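PDB 4PMH: pectinesterase from Sitophilus oryzae, which catalyses the hydrolysis of pectin methyl esters to free galacturonosyl carboxylates and methanol, and probably helps digest plant cell walls. Local coordinates for residues V80-I91 against V151-V162; T50-N60 against L123-Y131. One frame throughout, in Å; residues are numbered along the deposited sequence.

Overall arrangement
The two contacts illustrate how a right-handed parallel beta-helix, the fold of the pectinesterase family, is built coil on coil and then closed at one end. Contact 1 joins successive coils, 80-91 and 151-162; contact 2 sets 50-60, most of helix 51-61, against the loop 123-131. Their centres lie 12 Å apart. Strand 80-82, at one edge of its sheet, joins them: Gln52 OE1 accepts a probable hydrogen bond from Tyr81 N at 2.8 Å, and Phe124 CZ packs on Tyr81 CD2 at 3.4 Å. Contact 1 comes nearer the catalytic cleft, the side chain of Val151 being about 11 Å from that of Asp200, the probable proton donor; contact 2 lies away from the annotated sites.

Contact 1 (V80-I91 against V151-V162); sequences VYIPNTKVPLTI and VFWVKAPAVQIV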
loop_
_atom_site.group_PDB
_atom_site.type_symbol
_atom_site.label_atom_id
_atom_site.label_comp_id
_atom_site.label_asym_id
_atom_site.label_seq_id
_atom_site.Cartn_x
_atom_site.Cartn_y
_atom_site.Cartn_z
ATOM N N VAL A 80 9.675 11.993 -3.970
ATOM C CA VAL A 80 9.582 12.653 -2.659
ATOM C C VAL A 80 10.032 11.643 -1.617
ATOM O O VAL A 80 9.418 10.579 -1.475
ATOM C CB VAL A 80 8.141 13.101 -2.361
ATOM C CG1 VAL A 80 8.066 13.844 -1.031
ATOM C CG2 VAL A 80 7.608 13.957 -3.495
ATOM N N TYR A 81 11.134 11.951 -0.932
ATOM C CA TYR A 81 11.739 11.055 0.035
ATOM C C TYR A 81 11.615 11.714 1.394
ATOM O O TYR A 81 12.095 12.839 1.590
ATOM C CB TYR A 81 13.222 10.808 -0.252
ATOM C CG TYR A 81 13.564 9.922 -1.443
ATOM C CD1 TYR A 81 12.591 9.275 -2.186
ATOM C CD2 TYR A 81 14.896 9.713 -1.804
ATOM C CE1 TYR A 81 12.931 8.480 -3.265
ATOM C CE2 TYR A 81 15.249 8.896 -2.871
ATOM C CZ TYR A 81 14.261 8.290 -3.598
ATOM O OH TYR A 81 14.596 7.496 -4.678
ATOM N N ILE A 82 10.957 11.017 2.317
ATOM C CA ILE A 82 10.892 11.455 3.721
ATOM C C ILE A 82 11.772 10.534 4.545
ATOM O O ILE A 82 11.360 9.430 4.870
ATOM C CB ILE A 82 9.469 11.430 4.335
ATOM C CG1 ILE A 82 8.397 11.937 3.367
ATOM C CG2 ILE A 82 9.475 12.174 5.667
ATOM C CD1 ILE A 82 8.332 13.425 3.138
ATOM N N PRO A 83 13.001 10.969 4.877
ATOM C CA PRO A 83 13.871 10.177 5.733
ATOM C C PRO A 83 13.401 10.220 7.187
ATOM O O PRO A 83 12.606 11.073 7.551
ATOM C CB PRO A 83 15.225 10.870 5.581
ATOM C CG PRO A 83 14.861 12.296 5.389
ATOM C CD PRO A 83 13.589 12.285 4.585
ATOM N N ASN A 84 13.919 9.320 8.008
ATOM C CA ASN A 84 13.505 9.249 9.413
ATOM C C ASN A 84 13.770 10.587 10.105
ATOM O O ASN A 84 14.832 11.172 9.930
ATOM C CB ASN A 84 14.225 8.114 10.141
ATOM C CG ASN A 84 13.464 7.622 11.381
ATOM O OD1 ASN A 84 12.536 8.263 11.871
ATOM N ND2 ASN A 84 13.869 6.476 11.887
ATOM N N THR A 85 12.775 11.087 10.832
ATOM C CA THR A 85 12.859 12.375 11.503
ATOM C C THR A 85 11.803 12.396 12.596
ATOM O O THR A 85 10.840 11.663 12.523
ATOM C CB THR A 85 12.597 13.561 10.535
ATOM O OG1 THR A 85 12.499 14.784 11.270
ATOM C CG2 THR A 85 11.286 13.384 9.746
ATOM N N LYS A 86 11.993 13.231 13.606
ATOM C CA LYS A 86 10.999 13.400 14.679
ATOM C C LYS A 86 10.046 14.545 14.367
ATOM O O LYS A 86 9.120 14.797 15.140
ATOM C CB LYS A 86 11.673 13.696 16.030
ATOM C CG LYS A 86 12.827 12.780 16.421
ATOM C CD LYS A 86 12.417 11.317 16.440
ATOM C CE LYS A 86 13.390 10.472 17.262
ATOM N NZ LYS A 86 13.096 10.552 18.729
ATOM N N VAL A 87 10.280 15.256 13.260
ATOM C CA VAL A 87 9.341 16.301 12.833
ATOM C C VAL A 87 8.073 15.679 12.216
ATOM O O VAL A 87 8.176 14.990 11.178
ATOM C CB VAL A 87 9.947 17.250 11.779
ATOM C CG1 VAL A 87 8.936 18.335 11.435
ATOM C CG2 VAL A 87 11.246 17.875 12.287
ATOM N N PRO A 88 6.878 15.930 12.817
ATOM C CA PRO A 88 5.647 15.450 12.173
ATOM C C PRO A 88 5.324 16.286 10.930
ATOM O O PRO A 88 5.252 17.512 11.007
ATOM C CB PRO A 88 4.561 15.617 13.268
ATOM C CG PRO A 88 5.305 16.009 14.506
ATOM C CD PRO A 88 6.557 16.692 14.032
ATOM N N LEU A 89 5.107 15.615 9.804
ATOM C CA LEU A 89 4.871 16.283 8.541
ATOM C C LEU A 89 3.512 15.937 7.932
ATOM O O LEU A 89 3.098 14.772 7.914
ATOM C CB LEU A 89 5.966 15.882 7.560
ATOM C CG LEU A 89 7.432 16.092 7.949
ATOM C CD1 LEU A 89 8.331 15.534 6.836
ATOM C CD2 LEU A 89 7.760 17.546 8.155
ATOM N N THR A 90 2.819 16.966 7.441
ATOM C CA THR A 90 1.624 16.811 6.631
ATOM C C THR A 90 1.949 17.381 5.252
ATOM O O THR A 90 2.350 18.538 5.139
ATOM C CB THR A 90 0.450 17.578 7.263
ATOM O OG1 THR A 90 0.170 17.001 8.538
ATOM C CG2 THR A 90 -0.785 17.521 6.398
ATOM N N ILE A 91 1.823 16.560 4.221
ATOM C CA ILE A 91 2.074 16.977 2.852
ATOM C C ILE A 91 0.758 16.887 2.111
ATOM O O ILE A 91 0.215 15.791 1.951
ATOM C CB ILE A 91 3.143 16.075 2.175
ATOM C CG1 ILE A 91 4.475 16.156 2.934
ATOM C CG2 ILE A 91 3.373 16.477 0.711
ATOM C CD1 ILE A 91 4.687 15.032 3.912
ATOM N N VAL A 151 8.095 6.145 -5.908
ATOM C CA VAL A 151 7.957 7.580 -6.218
ATOM C C VAL A 151 7.875 8.460 -4.950
ATOM O O VAL A 151 8.586 9.455 -4.839
ATOM C CB VAL A 151 6.770 7.832 -7.183
ATOM C CG1 VAL A 151 6.476 9.314 -7.350
ATOM C CG2 VAL A 151 7.047 7.167 -8.521
ATOM N N PHE A 152 7.052 8.056 -3.990
ATOM C CA PHE A 152 6.906 8.743 -2.700
ATOM C C PHE A 152 7.250 7.737 -1.577
ATOM O O PHE A 152 6.524 6.766 -1.352
ATOM C CB PHE A 152 5.459 9.222 -2.598
ATOM C CG PHE A 152 5.217 10.372 -1.654
ATOM C CD1 PHE A 152 5.413 10.235 -0.283
ATOM C CD2 PHE A 152 4.659 11.556 -2.129
ATOM C CE1 PHE A 152 5.134 11.291 0.581
ATOM C CE2 PHE A 152 4.362 12.607 -1.273
ATOM C CZ PHE A 152 4.597 12.467 0.094
ATOM N N TRP A 153 8.360 7.980 -0.871
ATOM C CA TRP A 153 8.970 7.008 0.033
ATOM C C TRP A 153 9.005 7.580 1.458
ATOM O O TRP A 153 9.719 8.532 1.725
ATOM C CB TRP A 153 10.391 6.705 -0.444
ATOM C CG TRP A 153 11.048 5.494 0.179
ATOM C CD1 TRP A 153 10.706 4.856 1.345
ATOM C CD2 TRP A 153 12.197 4.808 -0.325
ATOM N NE1 TRP A 153 11.558 3.805 1.581
ATOM C CE2 TRP A 153 12.486 3.758 0.570
ATOM C CE3 TRP A 153 12.997 4.967 -1.464
ATOM C CZ2 TRP A 153 13.530 2.868 0.358
ATOM C CZ3 TRP A 153 14.049 4.093 -1.669
ATOM C CH2 TRP A 153 14.305 3.049 -0.767
ATOM N N VAL A 154 8.214 7.003 2.358
ATOM C CA VAL A 154 8.064 7.536 3.712
ATOM C C VAL A 154 8.768 6.611 4.697
ATOM O O VAL A 154 8.330 5.479 4.897
ATOM C CB VAL A 154 6.582 7.641 4.112
ATOM C CG1 VAL A 154 6.441 8.242 5.507
ATOM C CG2 VAL A 154 5.808 8.454 3.098
ATOM N N LYS A 155 9.855 7.109 5.292
ATOM C CA LYS A 155 10.597 6.440 6.356
ATOM C C LYS A 155 10.529 7.184 7.687
ATOM O O LYS A 155 11.364 6.943 8.539
ATOM C CB LYS A 155 12.075 6.302 5.955
ATOM C CG LYS A 155 12.292 5.327 4.817
ATOM C CD LYS A 155 13.746 5.273 4.357
ATOM C CE LYS A 155 14.573 4.258 5.137
ATOM N NZ LYS A 155 14.324 2.854 4.711
ATOM N N ALA A 156 9.575 8.091 7.869
ATOM C CA ALA A 156 9.409 8.783 9.133
ATOM C C ALA A 156 8.027 8.473 9.676
ATOM O O ALA A 156 7.084 8.304 8.909
ATOM C CB ALA A 156 9.564 10.293 8.953
ATOM N N PRO A 157 7.900 8.396 11.009
ATOM C CA PRO A 157 6.582 8.218 11.617
ATOM C C PRO A 157 5.739 9.476 11.553
ATOM O O PRO A 157 6.262 10.554 11.355
ATOM C CB PRO A 157 6.898 7.867 13.081
ATOM C CG PRO A 157 8.256 8.403 13.329
ATOM C CD PRO A 157 8.989 8.393 12.007
ATOM N N ALA A 158 4.427 9.330 11.689
ATOM C CA ALA A 158 3.549 10.490 11.896
ATOM C C ALA A 158 3.304 11.374 10.662
ATOM O O ALA A 158 2.801 12.502 10.776
ATOM C CB ALA A 158 4.105 11.353 13.030
ATOM N N VAL A 159 3.671 10.872 9.486
ATOM C CA VAL A 159 3.435 11.589 8.268
ATOM C C VAL A 159 1.972 11.467 7.863
ATOM O O VAL A 159 1.389 10.374 7.924
ATOM C CB VAL A 159 4.311 11.039 7.112
ATOM C CG1 VAL A 159 3.931 11.702 5.813
ATOM C CG2 VAL A 159 5.771 11.266 7.423
ATOM N N GLN A 160 1.410 12.591 7.424
ATOM C CA GLN A 160 0.095 12.653 6.829
ATOM C C GLN A 160 0.247 13.025 5.334
ATOM O O GLN A 160 0.972 13.972 4.990
ATOM C CB GLN A 160 -0.776 13.698 7.558
ATOM C CG GLN A 160 -1.000 13.406 9.042
ATOM C CD GLN A 160 -1.867 14.454 9.729
ATOM O OE1 GLN A 160 -2.016 15.580 9.236
ATOM N NE2 GLN A 160 -2.408 14.107 10.884
ATOM N N ILE A 161 -0.406 12.257 4.455
ATOM C CA ILE A 161 -0.402 12.522 3.018
ATOM C C ILE A 161 -1.852 12.756 2.633
ATOM O O ILE A 161 -2.695 11.897 2.877
ATOM C CB ILE A 161 0.166 11.325 2.206
ATOM C CG1 ILE A 161 1.612 11.033 2.578
ATOM C CG2 ILE A 161 0.092 11.633 0.720
ATOM C CD1 ILE A 161 2.155 9.752 1.936
ATOM N N VAL A 162 -2.150 13.911 2.047
ATOM C CA VAL A 162 -3.537 14.365 1.923
ATOM C C VAL A 162 -3.774 15.011 0.572
ATOM O O VAL A 162 -2.927 15.763 0.098
ATOM C CB VAL A 162 -3.845 15.412 3.007
ATOM C CG1 VAL A 162 -5.313 15.831 2.979
ATOM C CG2 VAL A 162 -3.435 14.887 4.366
HETATM O O HOH W 1 7.899 12.182 13.139
HETATM O O HOH W 2 6.521 13.046 9.913
#
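Phe152 turns CG trans to its own backbone N (chi1 -157°), which lays the ring alongside Val80 and sets one face against Val80 CB, a CH-pi contact 4.0 Å from the ring centroid. Ile91 CG2 reaches the edge of the same ring at CZ, 4.2 Å away. On the reverse side of the sheet, the six-membered ring of Trp153 points its edge at the face of Tyr81, a T-shaped pair with planes at 82°. The backbones form two parallel ladders, offset in register by two residues across the intervening loops; Ile82 N to Trp153 O (2.8 Å) is typical of their rungs. Where the loops meet, one water bridges Thr85 O and Pro157 O. Thr90 OG1 donates to Gln160 OE1 at 2.7 Å, from 43° above the amide plane, and also bonds Arg66 NH1. A valine here would probably leave Gln160 OE1 without its hydroxyl donor and cost Arg66 NH1 one bond, leaving its NH2 held by Ala158 O. Such stacking of coils is the signature of the beta-helix. Strand 67-71 flanks strand 89-91 on its other side, helix 51-61 packs on Val80, Ile82 and Pro83, and Met133 of helix 131-138 touches both Tyr81 and Trp153.

Contact 2 (T50-N60 against L123-Y131); sequences TIQAAVNAAIN and LFNSADPAY
The helix 51-61, which covers the terminal coil of the beta-helix, meets the loop between helices 113-120 and 131-138 at several points; at one, Asn56 and Asn60, one turn apart, lie against the ring of Pro129. Pro129 CG lies 3.3 Å from Asn60 OD1 and 3.6 Å from Asn56 OD1, and Ile59 CG2 touches the CB of the same proline. At the helix start, Leu123 and Thr50 run antiparallel alongside each other, CD2 of the first 3.6 Å from CG2 of the second. Thr50 places OG1 between its backbone N and carbonyl carbon (chi1 62°), where it accepts from Ala53 N as the N-cap. Between these points the bent chain of Gln52 crosses Phe124, with CG 3.8 Å from CE1 of the ring. Gln52 OE1 is taken by Tyr81 N, while NE2 donates almost straight (173°) to Asn56 OD1. The loop has its own bracing: Asn125 OD1 closes an Asx turn on Ala127 N, and Asp128 OD2 accepts from Asn125 N.

No direct hydrogen bond crosses the interface; water does that work. One water accepts a hydrogen bond from Asn56 ND2 (2.9 Å) and donates to Leu123 O and Asp128 OD2, and a second links Asn56 OD1 to Ala130 N. With Gln52 NE2 and this second water both donating to OD1, and ND2 donating to the first, the amide of Asn56 is probably held in one rotation. Asp128, which also accepts from a third water through OD1, receives donors at both oxygens, a setting that probably favours the ionised carboxylate.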
loop_
_atom_site.group_PDB
_atom_site.type_symbol
_atom_site.label_atom_id
_atom_site.label_comp_id
_atom_site.label_asym_id
_atom_site.label_seq_id
_atom_site.Cartn_x
_atom_site.Cartn_y
_atom_site.Cartn_z
ATOM N N THR A 50 10.974 22.514 -5.932
ATOM C CA THR A 50 10.810 21.064 -5.919
ATOM C C THR A 50 10.116 20.701 -4.600
ATOM O O THR A 50 10.201 21.448 -3.623
ATOM C CB THR A 50 12.150 20.326 -6.000
ATOM O OG1 THR A 50 12.945 20.657 -4.860
ATOM C CG2 THR A 50 12.907 20.689 -7.266
ATOM N N ILE A 51 9.457 19.548 -4.572
ATOM C CA ILE A 51 8.813 19.077 -3.349
ATOM C C ILE A 51 9.875 18.686 -2.330
ATOM O O ILE A 51 9.762 19.020 -1.137
ATOM C CB ILE A 51 7.844 17.896 -3.597
ATOM C CG1 ILE A 51 6.756 18.280 -4.613
ATOM C CG2 ILE A 51 7.203 17.455 -2.265
ATOM C CD1 ILE A 51 6.136 17.104 -5.340
ATOM N N GLN A 52 10.926 18.008 -2.803
ATOM C CA GLN A 52 12.021 17.573 -1.927
ATOM C C GLN A 52 12.551 18.767 -1.137
ATOM O O GLN A 52 12.819 18.640 0.045
ATOM C CB GLN A 52 13.168 16.908 -2.713
ATOM C CG GLN A 52 14.133 16.120 -1.816
ATOM C CD GLN A 52 13.415 15.041 -1.016
ATOM O OE1 GLN A 52 12.710 14.208 -1.582
ATOM N NE2 GLN A 52 13.554 15.085 0.310
ATOM N N ALA A 53 12.702 19.917 -1.799
ATOM C CA ALA A 53 13.212 21.121 -1.137
ATOM C C ALA A 53 12.337 21.572 0.028
ATOM O O ALA A 53 12.849 22.026 1.041
ATOM C CB ALA A 53 13.392 22.264 -2.123
ATOM N N ALA A 54 11.027 21.447 -0.112
ATOM C CA ALA A 54 10.117 21.814 0.979
ATOM C C ALA A 54 10.241 20.798 2.129
ATOM O O ALA A 54 10.234 21.174 3.281
ATOM C CB ALA A 54 8.691 21.874 0.485
ATOM N N VAL A 55 10.342 19.507 1.784
ATOM C CA VAL A 55 10.488 18.421 2.758
ATOM C C VAL A 55 11.764 18.641 3.557
ATOM O O VAL A 55 11.760 18.568 4.799
ATOM C CB VAL A 55 10.506 17.025 2.078
ATOM C CG1 VAL A 55 11.017 15.937 3.023
ATOM C CG2 VAL A 55 9.131 16.685 1.533
ATOM N N ASN A 56 12.834 18.968 2.834
ATOM C CA ASN A 56 14.128 19.192 3.423
ATOM C C ASN A 56 14.060 20.355 4.397
ATOM O O ASN A 56 14.602 20.279 5.492
ATOM C CB ASN A 56 15.164 19.528 2.352
ATOM C CG ASN A 56 15.572 18.330 1.514
ATOM O OD1 ASN A 56 15.248 17.182 1.826
ATOM N ND2 ASN A 56 16.314 18.596 0.443
ATOM N N ALA A 57 13.417 21.438 3.993
ATOM C CA ALA A 57 13.309 22.613 4.872
ATOM C C ALA A 57 12.621 22.267 6.185
ATOM O O ALA A 57 13.112 22.623 7.259
ATOM C CB ALA A 57 12.579 23.763 4.179
ATOM N N ALA A 58 11.494 21.566 6.081
ATOM C CA ALA A 58 10.714 21.157 7.254
ATOM C C ALA A 58 11.496 20.207 8.180
ATOM O O ALA A 58 11.497 20.372 9.404
ATOM C CB ALA A 58 9.400 20.518 6.815
ATOM N N ILE A 59 12.186 19.224 7.597
ATOM C CA ILE A 59 12.958 18.282 8.392
ATOM C C ILE A 59 14.155 18.971 9.063
ATOM O O ILE A 59 14.369 18.800 10.276
ATOM C CB ILE A 59 13.423 17.089 7.541
ATOM C CG1 ILE A 59 12.203 16.271 7.129
ATOM C CG2 ILE A 59 14.446 16.241 8.317
ATOM C CD1 ILE A 59 12.522 15.049 6.303
ATOM N N ASN A 60 14.895 19.766 8.288
ATOM C CA ASN A 60 16.101 20.431 8.782
ATOM C C ASN A 60 15.776 21.429 9.908
ATOM O O ASN A 60 16.572 21.602 10.829
ATOM C CB ASN A 60 16.847 21.155 7.667
ATOM C CG ASN A 60 17.507 20.208 6.671
ATOM O OD1 ASN A 60 17.902 19.078 7.000
ATOM N ND2 ASN A 60 17.620 20.666 5.436
ATOM N N LEU A 123 17.713 16.274 -7.740
ATOM C CA LEU A 123 16.947 16.622 -6.545
ATOM C C LEU A 123 17.784 16.554 -5.265
ATOM O O LEU A 123 17.311 16.983 -4.201
ATOM C CB LEU A 123 15.726 15.706 -6.413
ATOM C CG LEU A 123 14.687 15.879 -7.518
ATOM C CD1 LEU A 123 13.730 14.699 -7.513
ATOM C CD2 LEU A 123 13.934 17.197 -7.353
ATOM N N PHE A 124 19.012 16.029 -5.361
ATOM C CA PHE A 124 19.765 15.652 -4.165
ATOM C C PHE A 124 21.198 16.193 -4.143
ATOM O O PHE A 124 21.973 15.973 -5.078
ATOM C CB PHE A 124 19.748 14.127 -3.990
ATOM C CG PHE A 124 18.366 13.565 -3.837
ATOM C CD1 PHE A 124 17.707 13.627 -2.613
ATOM C CD2 PHE A 124 17.728 12.971 -4.903
ATOM C CE1 PHE A 124 16.431 13.125 -2.466
ATOM C CE2 PHE A 124 16.456 12.457 -4.774
ATOM C CZ PHE A 124 15.800 12.528 -3.550
ATOM N N ASN A 125 21.509 16.949 -3.094
ATOM C CA ASN A 125 22.892 17.324 -2.774
ATOM C C ASN A 125 23.382 16.458 -1.606
ATOM O O ASN A 125 22.586 16.044 -0.742
ATOM C CB ASN A 125 22.971 18.835 -2.448
ATOM C CG ASN A 125 24.370 19.294 -2.057
ATOM O OD1 ASN A 125 24.807 19.069 -0.933
ATOM N ND2 ASN A 125 25.062 19.981 -2.971
ATOM N N SER A 126 24.685 16.191 -1.565
ATOM C CA SER A 126 25.262 15.301 -0.541
ATOM C C SER A 126 25.060 15.776 0.901
ATOM O O SER A 126 25.153 14.983 1.839
ATOM C CB SER A 126 26.757 15.077 -0.819
ATOM O OG SER A 126 27.434 16.307 -0.729
ATOM N N ALA A 127 24.779 17.062 1.078
ATOM C CA ALA A 127 24.446 17.619 2.393
ATOM C C ALA A 127 22.997 17.442 2.829
ATOM O O ALA A 127 22.693 17.669 4.002
ATOM C CB ALA A 127 24.794 19.102 2.426
ATOM N N ASP A 128 22.108 17.053 1.912
ATOM C CA ASP A 128 20.653 17.004 2.198
ATOM C C ASP A 128 20.206 15.757 3.012
ATOM O O ASP A 128 20.740 14.657 2.842
ATOM C CB ASP A 128 19.839 17.080 0.892
ATOM C CG ASP A 128 20.065 18.380 0.109
ATOM O OD1 ASP A 128 20.434 19.404 0.721
ATOM O OD2 ASP A 128 19.852 18.394 -1.134
ATOM N N PRO A 129 19.187 15.924 3.884
ATOM C CA PRO A 129 18.770 14.856 4.794
ATOM C C PRO A 129 18.342 13.540 4.149
ATOM O O PRO A 129 18.507 12.508 4.774
ATOM C CB PRO A 129 17.611 15.483 5.589
ATOM C CG PRO A 129 17.195 16.680 4.810
ATOM C CD PRO A 129 18.415 17.161 4.095
ATOM N N ALA A 130 17.831 13.551 2.920
ATOM C CA ALA A 130 17.471 12.285 2.238
ATOM C C ALA A 130 18.552 11.745 1.294
ATOM O O ALA A 130 18.287 10.819 0.498
ATOM C CB ALA A 130 16.160 12.440 1.478
ATOM N N TYR A 131 19.769 12.283 1.391
ATOM C CA TYR A 131 20.819 11.928 0.439
ATOM C C TYR A 131 21.182 10.439 0.526
ATOM O O TYR A 131 21.404 9.789 -0.501
ATOM C CB TYR A 131 22.067 12.811 0.632
ATOM C CG TYR A 131 23.135 12.528 -0.406
ATOM C CD1 TYR A 131 23.068 13.092 -1.670
ATOM C CD2 TYR A 131 24.180 11.662 -0.134
ATOM C CE1 TYR A 131 24.033 12.812 -2.631
ATOM C CE2 TYR A 131 25.148 11.382 -1.089
ATOM C CZ TYR A 131 25.065 11.954 -2.323
ATOM O OH TYR A 131 26.029 11.688 -3.266
HETATM O O HOH W 3 17.646 16.867 -1.536
HETATM O O HOH W 4 17.021 15.366 0.837
HETATM O O HOH W 5 18.869 20.842 2.742
#